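Local coordinates for protein putative metal-dependent isothiocyanate hydrolase SaxA (PDB 6BRM) that probably hydrolyses isothiocyanates, working from a two-zinc centre in a metallo-beta-lactamase-type fold, at residues Met1-Arg7 and Asp253-Phe259; Lys202-Leu206 and Glu234-Phe238; Thr205-Leu209 and His242-Ile248. All coordinates share one frame; numbering follows the deposited sequence. Where two conformers were deposited one is given.

Contact 1 of 3, residues Met1-Arg7 and Asp253-Phe259; sequences MKLTQIR and DGETMAF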
loop_
_atom_site.group_PDB
_atom_site.type_symbol
_atom_site.label_atom_id
_atom_site.label_comp_id
_atom_site.label_asym_id
_atom_site.label_seq_id
_atom_site.Cartn_x
_atom_site.Cartn_y
_atom_site.Cartn_z
ATOM N N MET B 1 25.516 -6.723 14.195
ATOM C CA MET B 1 25.053 -7.520 13.017
ATOM C C MET B 1 26.208 -8.008 12.161
ATOM O O MET B 1 27.314 -7.466 12.219
ATOM C CB MET B 1 24.138 -6.690 12.115
ATOM C CG MET B 1 22.757 -6.433 12.674
ATOM S SD MET B 1 21.928 -5.050 11.861
ATOM C CE MET B 1 22.177 -5.427 10.135
ATOM N N LYS B 2 25.923 -9.040 11.375
ATOM C CA LYS B 2 26.741 -9.428 10.233
ATOM C C LYS B 2 25.796 -9.763 9.081
ATOM O O LYS B 2 25.153 -10.813 9.089
ATOM C CB LYS B 2 27.643 -10.619 10.582
ATOM C CG LYS B 2 29.037 -10.228 11.066
ATOM C CD LYS B 2 29.698 -11.320 11.898
ATOM C CE LYS B 2 30.040 -12.559 11.081
ATOM N NZ LYS B 2 30.449 -13.693 11.955
ATOM N N LEU B 3 25.687 -8.839 8.125
ATOM C CA LEU B 3 24.946 -9.056 6.882
ATOM C C LEU B 3 25.952 -9.434 5.794
ATOM O O LEU B 3 26.924 -8.708 5.576
ATOM C CB LEU B 3 24.191 -7.781 6.474
ATOM C CG LEU B 3 22.940 -7.886 5.581
ATOM C CD1 LEU B 3 22.661 -6.546 4.913
ATOM C CD2 LEU B 3 23.019 -8.972 4.516
ATOM N N THR B 4 25.712 -10.561 5.122
ATOM C CA THR B 4 26.528 -11.002 3.990
ATOM C C THR B 4 25.691 -10.951 2.716
ATOM O O THR B 4 24.638 -11.579 2.644
ATOM C CB THR B 4 27.037 -12.450 4.182
ATOM O OG1 THR B 4 27.490 -12.641 5.529
ATOM C CG2 THR B 4 28.174 -12.767 3.218
ATOM N N GLN B 5 26.152 -10.196 1.719
ATOM C CA GLN B 5 25.587 -10.269 0.372
ATOM C C GLN B 5 26.068 -11.581 -0.239
ATOM O O GLN B 5 27.273 -11.855 -0.236
ATOM C CB GLN B 5 26.055 -9.075 -0.474
ATOM C CG GLN B 5 25.548 -9.031 -1.918
ATOM C CD GLN B 5 24.042 -8.863 -2.039
ATOM O OE1 GLN B 5 23.373 -8.406 -1.113
ATOM N NE2 GLN B 5 23.503 -9.228 -3.193
ATOM N N ILE B 6 25.132 -12.397 -0.728
ATOM C CA ILE B 6 25.462 -13.641 -1.437
ATOM C C ILE B 6 25.388 -13.362 -2.943
ATOM O O ILE B 6 26.424 -13.142 -3.567
ATOM C CB ILE B 6 24.558 -14.823 -0.991
ATOM C CG1 ILE B 6 24.757 -15.133 0.502
ATOM C CG2 ILE B 6 24.813 -16.067 -1.838
ATOM C CD1 ILE B 6 26.079 -15.786 0.870
ATOM N N ARG B 7 24.179 -13.349 -3.513
ATOM C CA ARG B 7 23.957 -12.961 -4.916
ATOM C C ARG B 7 22.467 -12.680 -5.150
ATOM O O ARG B 7 21.614 -13.436 -4.683
ATOM C CB ARG B 7 24.481 -14.029 -5.895
ATOM C CG ARG B 7 23.819 -15.401 -5.790
ATOM C CD ARG B 7 22.887 -15.713 -6.959
ATOM N NE ARG B 7 23.571 -16.459 -8.023
ATOM C CZ ARG B 7 23.769 -17.782 -8.046
ATOM N NH1 ARG B 7 23.345 -18.570 -7.059
ATOM N NH2 ARG B 7 24.407 -18.332 -9.078
ATOM N N ASP B 253 29.636 -9.767 -4.211
ATOM C CA ASP B 253 29.102 -11.083 -3.866
ATOM C C ASP B 253 30.077 -11.776 -2.919
ATOM O O ASP B 253 31.237 -11.990 -3.272
ATOM C CB ASP B 253 28.877 -11.926 -5.126
ATOM C CG ASP B 253 27.668 -11.472 -5.929
ATOM O OD1 ASP B 253 27.212 -10.322 -5.754
ATOM O OD2 ASP B 253 27.169 -12.276 -6.739
ATOM N N GLY B 254 29.602 -12.093 -1.713
ATOM C CA GLY B 254 30.427 -12.699 -0.660
ATOM C C GLY B 254 30.942 -11.750 0.417
ATOM O O GLY B 254 31.464 -12.214 1.435
ATOM N N GLU B 255 30.803 -10.437 0.212
ATOM C CA GLU B 255 31.269 -9.444 1.191
ATOM C C GLU B 255 30.324 -9.354 2.394
ATOM O O GLU B 255 29.106 -9.257 2.224
ATOM C CB GLU B 255 31.410 -8.058 0.549
ATOM C CG GLU B 255 32.321 -7.115 1.329
ATOM C CD GLU B 255 32.183 -5.662 0.916
ATOM O OE1 GLU B 255 32.227 -4.792 1.812
ATOM O OE2 GLU B 255 32.030 -5.385 -0.294
ATOM N N THR B 256 30.898 -9.380 3.597
ATOM C CA THR B 256 30.146 -9.254 4.847
ATOM C C THR B 256 30.343 -7.857 5.442
ATOM O O THR B 256 31.474 -7.376 5.520
ATOM C CB THR B 256 30.606 -10.306 5.877
ATOM O OG1 THR B 256 30.532 -11.614 5.296
ATOM C CG2 THR B 256 29.738 -10.268 7.134
ATOM N N MET B 257 29.248 -7.211 5.847
ATOM C CA MET B 257 29.305 -5.912 6.528
ATOM C C MET B 257 28.884 -6.055 7.982
ATOM O O MET B 257 27.825 -6.623 8.271
ATOM C CB MET B 257 28.381 -4.893 5.869
ATOM C CG MET B 257 28.628 -4.635 4.396
ATOM S SD MET B 257 27.282 -5.256 3.373
ATOM C CE MET B 257 26.957 -3.790 2.403
ATOM N N ALA B 258 29.708 -5.519 8.880
ATOM C CA ALA B 258 29.424 -5.498 10.313
ATOM C C ALA B 258 28.714 -4.194 10.692
ATOM O O ALA B 258 29.085 -3.122 10.205
ATOM C CB ALA B 258 30.716 -5.642 11.104
ATOM N N PHE B 259 27.691 -4.298 11.545
ATOM C CA PHE B 259 26.973 -3.131 12.075
ATOM C C PHE B 259 26.665 -3.336 13.563
ATOM O O PHE B 259 25.673 -3.979 13.914
ATOM C CB PHE B 259 25.659 -2.885 11.313
ATOM C CG PHE B 259 25.808 -2.811 9.816
ATOM C CD1 PHE B 259 26.162 -1.617 9.189
ATOM C CD2 PHE B 259 25.558 -3.929 9.023
ATOM C CE1 PHE B 259 26.286 -1.548 7.804
ATOM C CE2 PHE B 259 25.676 -3.863 7.641
ATOM C CZ PHE B 259 26.042 -2.672 7.030
#
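Met1, Leu3 and Phe259 meet on one face of an antiparallel strand pair joining the two chain ends. The methyl CE of Met1 comes obliquely to the Phe259 ring, 3.9 Å from its CD2, because the methionine chain bends at its last torsion (chi3 48°). Leu3 approaches the same ring at its edge, with Leu3 CB 4.3 Å from Phe259 CE2. Met1 and Leu3 reach Ile159 of strand 159-163, and Met1 and Phe259 Ile182 of strand 182-186, in the facing sheet. On the other face Thr4 and Thr256 cross at a slant. Each carries its hydroxyl beside its own backbone N (chi1 -43° and -54°), which brings Thr4 OG1 within 3.2 Å of Thr256 OG1 as a hydrogen bond.

The backbone ties the pair: Met257 N to Leu3 O is 2.8 Å, Leu3 N to Met257 O 3.1 Å, and Met1 N, which Glu156 also holds, to Phe259 O 2.8 Å. Before Glu255 the second segment turns through Gly254, whose N reaches Gln5 O at 2.8 Å. Asp253 sets its carboxylate beside CB of Arg7, yet its charge is answered by Arg232, while the Arg7 guanidinium binds carbonyls of Met25, Ala27 and Val48.

The chemistry is split by face, hydrocarbon sealing the sandwich and a hydroxyl pair outside, while Asp253 and Arg7, though neighbours, each bond to other parts of the chain.

Contact 2 of 3, residues Lys202-Leu206 and Glu234-Phe238; sequences KEDTL and ELREF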
loop_
_atom_site.group_PDB
_atom_site.type_symbol
_atom_site.label_atom_id
_atom_site.label_comp_id
_atom_site.label_asym_id
_atom_site.label_seq_id
_atom_site.Cartn_x
_atom_site.Cartn_y
_atom_site.Cartn_z
ATOM N N LYS B 202 18.214 3.489 -8.936
ATOM C CA LYS B 202 19.141 4.495 -8.410
ATOM C C LYS B 202 18.403 5.678 -7.773
ATOM O O LYS B 202 18.790 6.120 -6.691
ATOM C CB LYS B 202 20.132 4.968 -9.492
ATOM C CG LYS B 202 19.540 5.773 -10.645
ATOM C CD LYS B 202 20.499 5.842 -11.828
ATOM C CE LYS B 202 19.957 6.728 -12.941
ATOM N NZ LYS B 202 20.881 6.796 -14.105
ATOM N N GLU B 203 17.345 6.169 -8.426
ATOM C CA GLU B 203 16.544 7.300 -7.910
ATOM C C GLU B 203 16.003 7.058 -6.500
ATOM O O GLU B 203 15.983 7.969 -5.671
ATOM C CB GLU B 203 15.365 7.621 -8.843
ATOM C CG GLU B 203 15.739 8.400 -10.097
ATOM C CD GLU B 203 14.520 8.900 -10.861
ATOM O OE1 GLU B 203 14.334 8.484 -12.027
ATOM O OE2 GLU B 203 13.743 9.703 -10.293
ATOM N N ASP B 204 15.577 5.823 -6.242
ATOM C CA ASP B 204 14.994 5.445 -4.955
ATOM C C ASP B 204 16.022 5.397 -3.818
ATOM O O ASP B 204 15.645 5.447 -2.653
ATOM C CB ASP B 204 14.262 4.106 -5.077
ATOM C CG ASP B 204 13.088 4.165 -6.052
ATOM O OD1 ASP B 204 13.127 4.980 -6.995
ATOM O OD2 ASP B 204 12.124 3.389 -5.888
ATOM N N THR B 205 17.308 5.298 -4.155
ATOM C CA THR B 205 18.398 5.440 -3.180
ATOM C C THR B 205 18.463 6.857 -2.592
ATOM O O THR B 205 18.622 7.020 -1.383
ATOM C CB THR B 205 19.769 5.095 -3.814
ATOM O OG1 THR B 205 19.750 3.748 -4.300
ATOM C CG2 THR B 205 20.898 5.241 -2.813
ATOM N N LEU B 206 18.356 7.870 -3.453
ATOM C CA LEU B 206 18.409 9.273 -3.026
ATOM C C LEU B 206 17.152 9.706 -2.258
ATOM O O LEU B 206 17.261 10.352 -1.211
ATOM C CB LEU B 206 18.619 10.192 -4.237
ATOM C CG LEU B 206 18.935 11.671 -3.982
ATOM C CD1 LEU B 206 20.257 11.849 -3.248
ATOM C CD2 LEU B 206 18.961 12.428 -5.302
ATOM N N GLU B 234 27.281 1.990 -12.194
ATOM C CA GLU B 234 26.336 3.089 -12.417
ATOM C C GLU B 234 25.813 3.684 -11.105
ATOM O O GLU B 234 25.694 4.904 -10.991
ATOM C CB GLU B 234 25.150 2.639 -13.283
ATOM C CG GLU B 234 24.376 3.802 -13.902
ATOM C CD GLU B 234 22.987 3.436 -14.408
ATOM O OE1 GLU B 234 22.682 2.234 -14.573
ATOM O OE2 GLU B 234 22.191 4.371 -14.650
ATOM N N LEU B 235 25.489 2.826 -10.136
ATOM C CA LEU B 235 24.962 3.273 -8.838
ATOM C C LEU B 235 26.010 4.015 -8.006
ATOM O O LEU B 235 25.678 4.981 -7.317
ATOM C CB LEU B 235 24.408 2.092 -8.029
ATOM C CG LEU B 235 23.662 2.426 -6.727
ATOM C CD1 LEU B 235 22.364 3.169 -7.008
ATOM C CD2 LEU B 235 23.391 1.164 -5.922
ATOM N N ARG B 236 27.259 3.547 -8.057
ATOM C CA ARG B 236 28.377 4.257 -7.432
ATOM C C ARG B 236 28.607 5.616 -8.102
ATOM O O ARG B 236 28.803 6.619 -7.417
ATOM C CB ARG B 236 29.653 3.413 -7.480
ATOM C CG ARG B 236 30.840 4.028 -6.744
ATOM C CD ARG B 236 31.636 2.974 -5.988
ATOM N NE ARG B 236 30.919 2.501 -4.799
ATOM C CZ ARG B 236 31.186 1.380 -4.120
ATOM N NH1 ARG B 236 32.170 0.553 -4.486
ATOM N NH2 ARG B 236 30.450 1.076 -3.056
ATOM N N GLU B 237 28.563 5.637 -9.436
ATOM C CA GLU B 237 28.653 6.883 -10.217
ATOM C C GLU B 237 27.507 7.858 -9.892
ATOM O O GLU B 237 27.712 9.074 -9.863
ATOM C CB GLU B 237 28.678 6.562 -11.720
ATOM C CG GLU B 237 28.958 7.746 -12.642
ATOM C CD GLU B 237 28.997 7.365 -14.115
ATOM O OE1 GLU B 237 29.063 8.283 -14.960
ATOM O OE2 GLU B 237 28.960 6.157 -14.441
ATOM N N PHE B 238 26.314 7.317 -9.651
ATOM C CA PHE B 238 25.162 8.105 -9.204
ATOM C C PHE B 238 25.328 8.626 -7.773
ATOM O O PHE B 238 24.919 9.750 -7.476
ATOM C CB PHE B 238 23.880 7.268 -9.302
ATOM C CG PHE B 238 22.620 8.046 -9.036
ATOM C CD1 PHE B 238 22.034 8.806 -10.044
ATOM C CD2 PHE B 238 22.012 8.010 -7.783
ATOM C CE1 PHE B 238 20.867 9.521 -9.806
ATOM C CE2 PHE B 238 20.846 8.723 -7.539
ATOM C CZ PHE B 238 20.272 9.479 -8.551
#
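Lys202 lies across Phe238, its aliphatic chain crossing the phenylalanine side chain at about a right angle. CG of Lys202 stands over the middle of the ring, 4.0 Å from the centroid of Phe238 and 11° off the ring normal, a CH-pi contact. The chain then runs on fully extended, so the ammonium passes beyond the ring and makes a salt bridge with Glu234, NZ of Lys202 being 2.8 Å from OE2 of Glu234. The nitrogen arrives nearly in line with that C-O bond, and the two side chains cross almost squarely. One residue on, a methyl of Leu235 fits against the root of the lysine, its CD1 3.8 Å from Lys202 CB, and the same methyl also meets the hydroxyl of Thr205. Leu206 takes the phenylalanine from another direction: its CB lies at the ring edge, 4.2 Å from Phe238 CE2.

What puts the lysine here is its first torsion, which holds CG between the backbone N and the carbonyl carbon (chi1 68°). Glu234 and Phe238 stand one helical turn apart, joined by Phe238 N to Glu234 O at 2.8 Å, which lets a single lysine reach both. Further out, the Phe238 ring also meets that of His242, their planes at about 40°.

The contact thus joins the beginning of helix 203-211, with Lys202 at its threshold, to the first half and centre of helix 232-241. These helices precede and follow strand 216-220 in the chain, and Leu235 extends to Met222, just beyond that strand.

Contact 3 of 3, residues Thr205-Leu209 and His242-Ile248; sequences TLRTL and HGIEDKI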
loop_
_atom_site.group_PDB
_atom_site.type_symbol
_atom_site.label_atom_id
_atom_site.label_comp_id
_atom_site.label_asym_id
_atom_site.label_seq_id
_atom_site.Cartn_x
_atom_site.Cartn_y
_atom_site.Cartn_z
ATOM N N THR B 205 17.308 5.298 -4.155
ATOM C CA THR B 205 18.398 5.440 -3.180
ATOM C C THR B 205 18.463 6.857 -2.592
ATOM O O THR B 205 18.622 7.020 -1.383
ATOM C CB THR B 205 19.769 5.095 -3.814
ATOM O OG1 THR B 205 19.750 3.748 -4.300
ATOM C CG2 THR B 205 20.898 5.241 -2.813
ATOM N N LEU B 206 18.356 7.870 -3.453
ATOM C CA LEU B 206 18.409 9.273 -3.026
ATOM C C LEU B 206 17.152 9.706 -2.258
ATOM O O LEU B 206 17.261 10.352 -1.211
ATOM C CB LEU B 206 18.619 10.192 -4.237
ATOM C CG LEU B 206 18.935 11.671 -3.982
ATOM C CD1 LEU B 206 20.257 11.849 -3.248
ATOM C CD2 LEU B 206 18.961 12.428 -5.302
ATOM N N ARG B 207 15.980 9.349 -2.779
ATOM C CA ARG B 207 14.697 9.712 -2.169
ATOM C C ARG B 207 14.513 9.183 -0.738
ATOM O O ARG B 207 13.853 9.830 0.079
ATOM C CB ARG B 207 13.544 9.240 -3.060
ATOM C CG ARG B 207 13.316 10.125 -4.277
ATOM C CD ARG B 207 12.530 9.414 -5.366
ATOM N NE ARG B 207 12.033 10.347 -6.375
ATOM C CZ ARG B 207 12.795 10.941 -7.289
ATOM N NH1 ARG B 207 14.099 10.708 -7.326
ATOM N NH2 ARG B 207 12.250 11.774 -8.165
ATOM N N THR B 208 15.090 8.016 -0.445
ATOM C CA THR B 208 15.119 7.470 0.925
ATOM C C THR B 208 16.010 8.284 1.853
ATOM O O THR B 208 15.617 8.611 2.975
ATOM C CB THR B 208 15.679 6.031 0.967
ATOM O OG1 THR B 208 16.928 5.970 0.270
ATOM C CG2 THR B 208 14.727 5.072 0.349
ATOM N N LEU B 209 17.211 8.594 1.372
ATOM C CA LEU B 209 18.230 9.270 2.179
ATOM C C LEU B 209 17.854 10.732 2.474
ATOM O O LEU B 209 18.281 11.286 3.483
ATOM C CB LEU B 209 19.609 9.173 1.500
ATOM C CG LEU B 209 20.814 8.872 2.398
ATOM C CD1 LEU B 209 20.700 7.503 3.057
ATOM C CD2 LEU B 209 22.098 8.964 1.587
ATOM N N HIS B 242 25.610 12.899 -6.354
ATOM C CA HIS B 242 24.776 13.599 -5.362
ATOM C C HIS B 242 25.395 13.689 -3.955
ATOM O O HIS B 242 24.702 14.037 -2.994
ATOM C CB HIS B 242 23.392 12.943 -5.304
ATOM C CG HIS B 242 22.633 13.033 -6.590
ATOM N ND1 HIS B 242 22.871 12.192 -7.655
ATOM C CD2 HIS B 242 21.649 13.875 -6.989
ATOM C CE1 HIS B 242 22.063 12.508 -8.652
ATOM N NE2 HIS B 242 21.312 13.524 -8.272
ATOM N N GLY B 243 26.690 13.392 -3.833
ATOM C CA GLY B 243 27.421 13.565 -2.576
ATOM C C GLY B 243 27.043 12.595 -1.470
ATOM O O GLY B 243 27.083 12.954 -0.292
ATOM N N ILE B 244 26.691 11.366 -1.848
ATOM C CA ILE B 244 26.264 10.335 -0.893
ATOM C C ILE B 244 27.093 9.047 -0.987
ATOM O O ILE B 244 26.709 8.030 -0.411
ATOM C CB ILE B 244 24.753 10.017 -1.054
ATOM C CG1 ILE B 244 24.450 9.368 -2.415
ATOM C CG2 ILE B 244 23.930 11.289 -0.880
ATOM C CD1 ILE B 244 22.998 8.984 -2.605
ATOM N N GLU B 245 28.234 9.103 -1.678
ATOM C CA GLU B 245 29.054 7.911 -1.964
ATOM C C GLU B 245 29.360 7.014 -0.755
ATOM O O GLU B 245 29.258 5.794 -0.862
ATOM C CB GLU B 245 30.355 8.281 -2.715
ATOM C CG GLU B 245 31.407 9.106 -1.961
ATOM C CD GLU B 245 31.095 10.595 -1.863
ATOM O OE1 GLU B 245 30.470 11.156 -2.793
ATOM O OE2 GLU B 245 31.484 11.214 -0.848
ATOM N N ASP B 246 29.698 7.620 0.384
ATOM C CA ASP B 246 30.063 6.862 1.601
ATOM C C ASP B 246 28.876 6.423 2.479
ATOM O O ASP B 246 29.075 5.731 3.481
ATOM C CB ASP B 246 31.120 7.615 2.439
ATOM C CG ASP B 246 30.641 8.971 2.942
ATOM O OD1 ASP B 246 29.678 9.531 2.371
ATOM O OD2 ASP B 246 31.249 9.487 3.904
ATOM N N LYS B 247 27.657 6.822 2.104
ATOM C CA LYS B 247 26.423 6.320 2.729
ATOM C C LYS B 247 25.715 5.219 1.921
ATOM O O LYS B 247 24.838 4.540 2.460
ATOM C CB LYS B 247 25.447 7.472 2.997
ATOM C CG LYS B 247 25.770 8.259 4.253
ATOM C CD LYS B 247 24.700 9.295 4.561
ATOM C CE LYS B 247 24.803 9.780 6.000
ATOM N NZ LYS B 247 24.349 8.758 6.991
ATOM N N ILE B 248 26.070 5.055 0.644
ATOM C CA ILE B 248 25.529 3.970 -0.187
ATOM C C ILE B 248 26.532 2.811 -0.234
ATOM O O ILE B 248 27.521 2.860 -0.970
ATOM C CB ILE B 248 25.190 4.442 -1.629
ATOM C CG1 ILE B 248 24.403 5.765 -1.623
ATOM C CG2 ILE B 248 24.420 3.364 -2.386
ATOM C CD1 ILE B 248 23.231 5.815 -0.669
#
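The carbonyl oxygen of Ile244 accepts two backbone N-H groups, Lys247 N at 2.9 Å and Ile248 N at 3.2 Å from Ile244 O. This curls the chain into a tight turn and aims the side chains of Ile244, Lys247 and Ile248 together at helix 203-211. Leu209 answers them with one methyl. Its CD2 lies 3.9 Å from Ile244 CG2, the two side chains sliding past each other in opposite directions, and the same CD2 packs against CB of Lys247 and lies 4.0 Å from Ile248 CD1. The polar end of Lys247 goes on to the carbonyl of Pro213, leaving its hydrocarbon part to the leucine.

The turn falls late in a beta-alpha-beta crossover: strand 216-220, helix 232-241, then this loop, then strand 248-249, which runs parallel to 216-220 at the end of its sheet. Helix 203-211 belongs to the preceding crossover, so the contact packs one connection against the next, with Ile217 of strand 216-220 touching both Leu209 and Ile248.

At the other end of the contact, Leu206 straddles His242 and Ile244. Its CD2 comes obliquely to the imidazole, 3.5 Å from His242 CD2, while its CD1 is 4.0 Å from Ile244 CD1; both neighbours cross it at about a right angle. His242, the first residue to leave helix 232-241, has its ND1 bonded back to Phe238 O, which would limit the rotation of the ring beside the leucine. Thr205, more deeply buried, meets the Ile248 side chain tip to tip through its methyl.

How the contacts relate
All three contacts are partly buried. Contact 1 stands apart, its centre about 19 to 20 Å from those of the others and closer to the middle of the chain; it depends on backbone pairing at the edge of one sheet, with one face turned inward. Contacts 2 and 3 lie farther out on helix 203-211, their centres about 7 Å apart, sharing Thr205 and Leu206, with buried side chains toward the other sheet. Contact 2 mixes charge with an aromatic ring; contact 3 is held by hydrocarbon packing, with a histidine ring and the aliphatic part of a lysine at its margin and no polar bonds between its segments. Leu235 of the former touches Ile248 of the latter, so the two adjoin.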